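Long-range contact in effector protein B, substrate of the Dot/Icm secretion system (Legionella drancourtii, PDB 4JVS), which probably acts as a GTPase-activating protein that stimulates GTP hydrolysis by a small host GTPase, this chain being its GAP domain: residues D232-A240 and L262-L272. Sequence-based numbering, arbitrary orientation.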
ATOM      1  N   ASP A 232     -13.617 -22.603   5.391  1.00 48.58           N
ATOM      2  CA  ASP A 232     -14.772 -22.883   6.244  1.00 45.54           C
ATOM      3  C   ASP A 232     -14.524 -22.454   7.705  1.00 46.52           C
ATOM      4  O   ASP A 232     -13.533 -22.843   8.328  1.00 46.61           O
ATOM      5  CB  ASP A 232     -15.194 -24.361   6.139  1.00 48.78           C
ATOM      6  CG  ASP A 232     -15.848 -24.704   4.788  1.00 56.13           C
ATOM      7  OD1 ASP A 232     -16.219 -23.777   4.043  1.00 54.98           O
ATOM      8  OD2 ASP A 232     -15.992 -25.903   4.463  1.00 56.89           O
ATOM      9  N   ILE A 233     -15.413 -21.637   8.234  1.00 45.17           N
ATOM     10  CA  ILE A 233     -15.331 -21.232   9.615  1.00 48.38           C
ATOM     11  C   ILE A 233     -16.471 -21.841  10.385  1.00 51.60           C
ATOM     12  O   ILE A 233     -17.609 -21.529  10.141  1.00 54.81           O
ATOM     13  CB  ILE A 233     -15.505 -19.724   9.768  1.00 46.82           C
ATOM     14  CG1 ILE A 233     -14.598 -18.961   8.843  1.00 41.41           C
ATOM     15  CG2 ILE A 233     -15.166 -19.295  11.163  1.00 48.14           C
ATOM     16  CD1 ILE A 233     -14.726 -17.486   9.013  1.00 38.56           C
ATOM     17  N   ASP A 234     -16.142 -22.669  11.356  1.00 51.88           N
ATOM     18  CA  ASP A 234     -17.113 -23.357  12.176  1.00 53.48           C
ATOM     19  C   ASP A 234     -17.730 -22.490  13.231  1.00 57.63           C
ATOM     20  O   ASP A 234     -17.212 -21.473  13.600  1.00 57.42           O
ATOM     21  CB  ASP A 234     -16.492 -24.570  12.833  1.00 54.12           C
ATOM     22  CG  ASP A 234     -15.727 -24.217  14.023  1.00 58.98           C
ATOM     23  OD1 ASP A 234     -15.976 -23.151  14.557  1.00 60.30           O
ATOM     24  OD2 ASP A 234     -14.857 -24.969  14.433  1.00 61.35           O
ATOM     25  N   GLU A 235     -18.846 -22.940  13.753  1.00 62.63           N
ATOM     26  CA  GLU A 235     -19.676 -22.129  14.607  1.00 61.32           C
ATOM     27  C   GLU A 235     -18.906 -21.702  15.825  1.00 58.59           C
ATOM     28  O   GLU A 235     -18.971 -20.578  16.248  1.00 58.29           O
ATOM     29  CB  GLU A 235     -20.867 -22.977  15.027  1.00 60.50           C
ATOM     30  CG  GLU A 235     -21.967 -22.244  15.744  1.00 61.85           C
ATOM     31  CD  GLU A 235     -22.798 -21.416  14.823  1.00 63.60           C
ATOM     32  OE1 GLU A 235     -22.445 -21.310  13.642  1.00 61.00           O
ATOM     33  OE2 GLU A 235     -23.797 -20.862  15.294  1.00 58.06           O
ATOM     34  N   GLN A 236     -18.101 -22.566  16.367  1.00 56.82           N
ATOM     35  CA  GLN A 236     -17.388 -22.272  17.564  1.00 56.65           C
ATOM     36  C   GLN A 236     -16.282 -21.283  17.318  1.00 52.34           C
ATOM     37  O   GLN A 236     -15.988 -20.476  18.145  1.00 51.29           O
ATOM     38  CB  GLN A 236     -16.816 -23.568  18.083  1.00 63.86           C
ATOM     39  CG  GLN A 236     -16.902 -23.802  19.538  1.00 65.54           C
ATOM     40  CD  GLN A 236     -15.650 -24.433  20.033  1.00 72.78           C
ATOM     41  OE1 GLN A 236     -15.637 -25.594  20.424  1.00 76.18           O
ATOM     42  NE2 GLN A 236     -14.574 -23.681  20.002  1.00 68.10           N
ATOM     43  N   THR A 237     -15.627 -21.376  16.188  1.00 54.79           N
ATOM     44  CA  THR A 237     -14.564 -20.438  15.887  1.00 54.69           C
ATOM     45  C   THR A 237     -15.111 -19.077  15.666  1.00 51.64           C
ATOM     46  O   THR A 237     -14.502 -18.083  15.942  1.00 49.80           O
ATOM     47  CB  THR A 237     -13.775 -20.825  14.652  1.00 55.93           C
ATOM     48  OG1 THR A 237     -13.023 -21.999  14.927  1.00 56.01           O
ATOM     49  CG2 THR A 237     -12.839 -19.726  14.310  1.00 48.62           C
ATOM     50  N   LEU A 238     -16.269 -19.073  15.068  1.00 51.47           N
ATOM     51  CA  LEU A 238     -16.953 -17.853  14.666  1.00 49.51           C
ATOM     52  C   LEU A 238     -17.593 -17.109  15.847  1.00 48.51           C
ATOM     53  O   LEU A 238     -17.712 -15.890  15.816  1.00 47.90           O
ATOM     54  CB  LEU A 238     -17.997 -18.184  13.600  1.00 48.05           C
ATOM     55  CG  LEU A 238     -18.645 -17.066  12.786  1.00 45.68           C
ATOM     56  CD1 LEU A 238     -17.618 -16.271  12.000  1.00 41.81           C
ATOM     57  CD2 LEU A 238     -19.676 -17.677  11.848  1.00 47.66           C
ATOM     58  N   ASN A 239     -17.997 -17.841  16.887  1.00 51.36           N
ATOM     59  CA  ASN A 239     -18.576 -17.222  18.086  1.00 47.60           C
ATOM     60  C   ASN A 239     -17.511 -16.691  19.030  1.00 44.17           C
ATOM     61  O   ASN A 239     -17.822 -16.085  20.055  1.00 43.71           O
ATOM     62  CB  ASN A 239     -19.493 -18.193  18.833  1.00 45.26           C
ATOM     63  CG  ASN A 239     -20.763 -18.511  18.062  1.00 52.02           C
ATOM     64  OD1 ASN A 239     -21.009 -19.663  17.704  1.00 61.09           O
ATOM     65  ND2 ASN A 239     -21.579 -17.491  17.807  1.00 46.44           N
ATOM     66  N   ALA A 240     -16.255 -16.927  18.669  1.00 43.09           N
ATOM     67  CA  ALA A 240     -15.118 -16.427  19.430  1.00 45.75           C
ATOM     68  C   ALA A 240     -14.609 -15.099  18.857  1.00 46.61           C
ATOM     69  O   ALA A 240     -13.771 -14.418  19.455  1.00 45.59           O
ATOM     70  CB  ALA A 240     -13.994 -17.469  19.451  1.00 41.29           C
ATOM     71  N   LEU A 262     -21.636 -18.150   4.929  1.00 44.69           N
ATOM     72  CA  LEU A 262     -20.923 -17.514   6.033  1.00 44.16           C
ATOM     73  C   LEU A 262     -21.597 -16.226   6.498  1.00 44.14           C
ATOM     74  O   LEU A 262     -21.846 -16.056   7.689  1.00 45.72           O
ATOM     75  CB  LEU A 262     -19.463 -17.244   5.668  1.00 43.52           C
ATOM     76  CG  LEU A 262     -18.549 -16.549   6.681  1.00 41.09           C
ATOM     77  CD1 LEU A 262     -18.628 -17.201   8.043  1.00 42.27           C
ATOM     78  CD2 LEU A 262     -17.113 -16.579   6.188  1.00 41.30           C
ATOM     79  N   ILE A 263     -21.897 -15.318   5.574  1.00 41.26           N
ATOM     80  CA  ILE A 263     -22.485 -14.047   5.980  1.00 41.20           C
ATOM     81  C   ILE A 263     -23.902 -14.232   6.511  1.00 43.04           C
ATOM     82  O   ILE A 263     -24.364 -13.463   7.358  1.00 41.49           O
ATOM     83  CB  ILE A 263     -22.501 -13.012   4.844  1.00 40.55           C
ATOM     84  CG1 ILE A 263     -22.732 -11.611   5.422  1.00 38.22           C
ATOM     85  CG2 ILE A 263     -23.542 -13.376   3.792  1.00 43.81           C
ATOM     86  CD1 ILE A 263     -23.168 -10.591   4.407  1.00 41.21           C
ATOM     87  N   MET A 264     -24.617 -15.199   5.988  1.00 44.52           N
ATOM     88  CA  MET A 264     -25.926 -15.560   6.478  1.00 44.32           C
ATOM     89  C   MET A 264     -25.863 -16.143   7.867  1.00 43.95           C
ATOM     90  O   MET A 264     -26.715 -15.938   8.682  1.00 41.64           O
ATOM     91  CB  MET A 264     -26.606 -16.496   5.510  1.00 47.58           C
ATOM     92  CG  MET A 264     -27.474 -15.813   4.478  1.00 46.75           C
ATOM     93  SD  MET A 264     -27.910 -14.180   4.973  1.00 45.92           S
ATOM     94  CE  MET A 264     -28.265 -13.474   3.413  1.00 48.55           C
ATOM     95  N   ARG A 265     -24.820 -16.892   8.117  1.00 45.32           N
ATOM     96  CA  ARG A 265     -24.586 -17.491   9.399  1.00 45.62           C
ATOM     97  C   ARG A 265     -24.437 -16.453  10.464  1.00 43.24           C
ATOM     98  O   ARG A 265     -24.883 -16.611  11.560  1.00 43.50           O
ATOM     99  CB  ARG A 265     -23.297 -18.272   9.323  1.00 42.53           C
ATOM    100  CG  ARG A 265     -23.290 -19.529  10.138  1.00 45.77           C
ATOM    101  CD  ARG A 265     -22.641 -20.649   9.380  1.00 45.36           C
ATOM    102  NE  ARG A 265     -21.298 -20.801   9.849  1.00 50.06           N
ATOM    103  CZ  ARG A 265     -20.308 -21.265   9.129  1.00 53.35           C
ATOM    104  NH1 ARG A 265     -19.107 -21.332   9.664  1.00 56.97           N
ATOM    105  NH2 ARG A 265     -20.515 -21.654   7.888  1.00 55.21           N
ATOM    106  N   ILE A 266     -23.755 -15.397  10.119  1.00 42.27           N
ATOM    107  CA  ILE A 266     -23.436 -14.303  11.022  1.00 42.56           C
ATOM    108  C   ILE A 266     -24.643 -13.414  11.279  1.00 40.80           C
ATOM    109  O   ILE A 266     -24.930 -13.054  12.417  1.00 41.85           O
ATOM    110  CB  ILE A 266     -22.287 -13.461  10.438  1.00 42.77           C
ATOM    111  CG1 ILE A 266     -20.979 -14.263  10.477  1.00 41.36           C
ATOM    112  CG2 ILE A 266     -22.155 -12.142  11.166  1.00 40.59           C
ATOM    113  CD1 ILE A 266     -19.896 -13.704   9.577  1.00 42.56           C
ATOM    114  N   LEU A 267     -25.356 -13.072  10.214  1.00 40.92           N
ATOM    115  CA  LEU A 267     -26.508 -12.189  10.320  1.00 41.51           C
ATOM    116  C   LEU A 267     -27.722 -12.891  10.948  1.00 41.45           C
ATOM    117  O   LEU A 267     -28.611 -12.257  11.493  1.00 41.44           O
ATOM    118  CB  LEU A 267     -26.860 -11.652   8.933  1.00 43.87           C
ATOM    119  CG  LEU A 267     -26.264 -10.348   8.390  1.00 40.33           C
ATOM    120  CD1 LEU A 267     -25.003  -9.928   9.104  1.00 39.11           C
ATOM    121  CD2 LEU A 267     -26.004 -10.510   6.909  1.00 40.24           C
ATOM    122  N   LYS A 268     -27.737 -14.213  10.870  1.00 43.86           N
ATOM    123  CA  LYS A 268     -28.842 -15.029  11.360  1.00 41.58           C
ATOM    124  C   LYS A 268     -28.791 -15.181  12.870  1.00 42.52           C
ATOM    125  O   LYS A 268     -29.736 -15.680  13.472  1.00 46.06           O
ATOM    126  CB  LYS A 268     -28.702 -16.426  10.753  1.00 43.62           C
ATOM    127  CG  LYS A 268     -29.934 -17.285  10.700  1.00 47.69           C
ATOM    128  CD  LYS A 268     -29.526 -18.748  10.546  1.00 47.79           C
ATOM    129  CE  LYS A 268     -28.469 -18.936   9.476  1.00 45.69           C
ATOM    130  NZ  LYS A 268     -27.969 -20.341   9.454  1.00 50.49           N
ATOM    131  N   SER A 269     -27.682 -14.774  13.449  1.00 43.77           N
ATOM    132  CA  SER A 269     -27.277 -15.187  14.766  1.00 41.90           C
ATOM    133  C   SER A 269     -27.538 -14.355  15.971  1.00 47.18           C
ATOM    134  O   SER A 269     -27.136 -14.736  17.017  1.00 53.64           O
ATOM    135  CB  SER A 269     -25.822 -15.519  14.781  1.00 43.74           C
ATOM    136  OG  SER A 269     -25.440 -15.935  16.053  1.00 41.43           O
ATOM    137  N   ASP A 270     -28.175 -13.220  15.871  1.00 46.82           N
ATOM    138  CA  ASP A 270     -28.741 -12.609  17.059  1.00 47.37           C
ATOM    139  C   ASP A 270     -27.704 -12.130  18.029  1.00 48.15           C
ATOM    140  O   ASP A 270     -27.662 -10.962  18.351  1.00 51.50           O
ATOM    141  CB  ASP A 270     -29.652 -13.591  17.773  1.00 45.55           C
ATOM    142  CG  ASP A 270     -31.079 -13.129  17.836  1.00 50.90           C
ATOM    143  OD1 ASP A 270     -31.497 -12.355  16.980  1.00 51.09           O
ATOM    144  OD2 ASP A 270     -31.804 -13.555  18.728  1.00 47.72           O
ATOM    145  N   SER A 271     -26.926 -13.056  18.559  1.00 46.56           N
ATOM    146  CA  SER A 271     -25.723 -12.781  19.319  1.00 47.34           C
ATOM    147  C   SER A 271     -24.545 -12.280  18.536  1.00 48.01           C
ATOM    148  O   SER A 271     -23.903 -11.343  18.923  1.00 50.34           O
ATOM    149  CB  SER A 271     -25.320 -14.009  20.094  1.00 45.22           C
ATOM    150  OG  SER A 271     -24.203 -14.605  19.511  1.00 48.21           O
ATOM    151  N   LEU A 272     -24.279 -12.919  17.418  1.00 46.26           N
ATOM    152  CA  LEU A 272     -23.264 -12.487  16.455  1.00 47.05           C
ATOM    153  C   LEU A 272     -23.620 -11.140  15.832  1.00 45.80           C
ATOM    154  O   LEU A 272     -22.761 -10.284  15.672  1.00 47.53           O
ATOM    155  CB  LEU A 272     -23.055 -13.522  15.351  1.00 44.63           C
ATOM    156  CG  LEU A 272     -22.329 -14.809  15.726  1.00 46.00           C
ATOM    157  CD1 LEU A 272     -22.230 -15.713  14.506  1.00 43.15           C
ATOM    158  CD2 LEU A 272     -20.951 -14.507  16.300  1.00 45.22           C
TER
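With CG set anti to the backbone N (chi1 -167°), Leu238 extends from its short helix, 235-238, toward the helix that starts at 261, and on that helix Leu262 takes the matching torsion (chi1 179°). The two side chains meet at a slant, Leu238 CD2 lying 4.0 Å from Leu262 CD1. This is a small worked example of knobs-into-holes packing: Leu238 is the knob, and Leu262, Arg265, Ile266 and Leu272 form its hole. Ile266 passes it at about a right angle, presenting CG1 at 3.9 Å from Leu238 CD2, while Leu272 closes the hole from the start of the next helix, its CD1 4.2 Å from Leu238 CD2. From the loop before the short helix, Ile233 adds its CD1 methyl to the same apolar layer, 3.8 Å from Leu262 CD2.

The setting is the C-terminal subdomain of the LepB-type GAP domain, where a single short turn of helix packs against two consecutive helices joined by a short loop that ends at Asp270, whose phi is positive. Helix 243-253 contributes to the same core, as Ile249 touches both Leu262 and Ile266 and Leu246 reaches Leu272.

Polar groups lie around this core. Asp234 is the N-cap of helix 235-238, its OD1 accepting a nearly straight bond from Thr237 N, although the modelled length is doubtfully short. Arg265 and Glu235 slide past each other in opposite directions, but how closely their charged groups approach is uncertain, because the modelled position of the guanidinium against the Ile233 carbonyl is too close to be trusted.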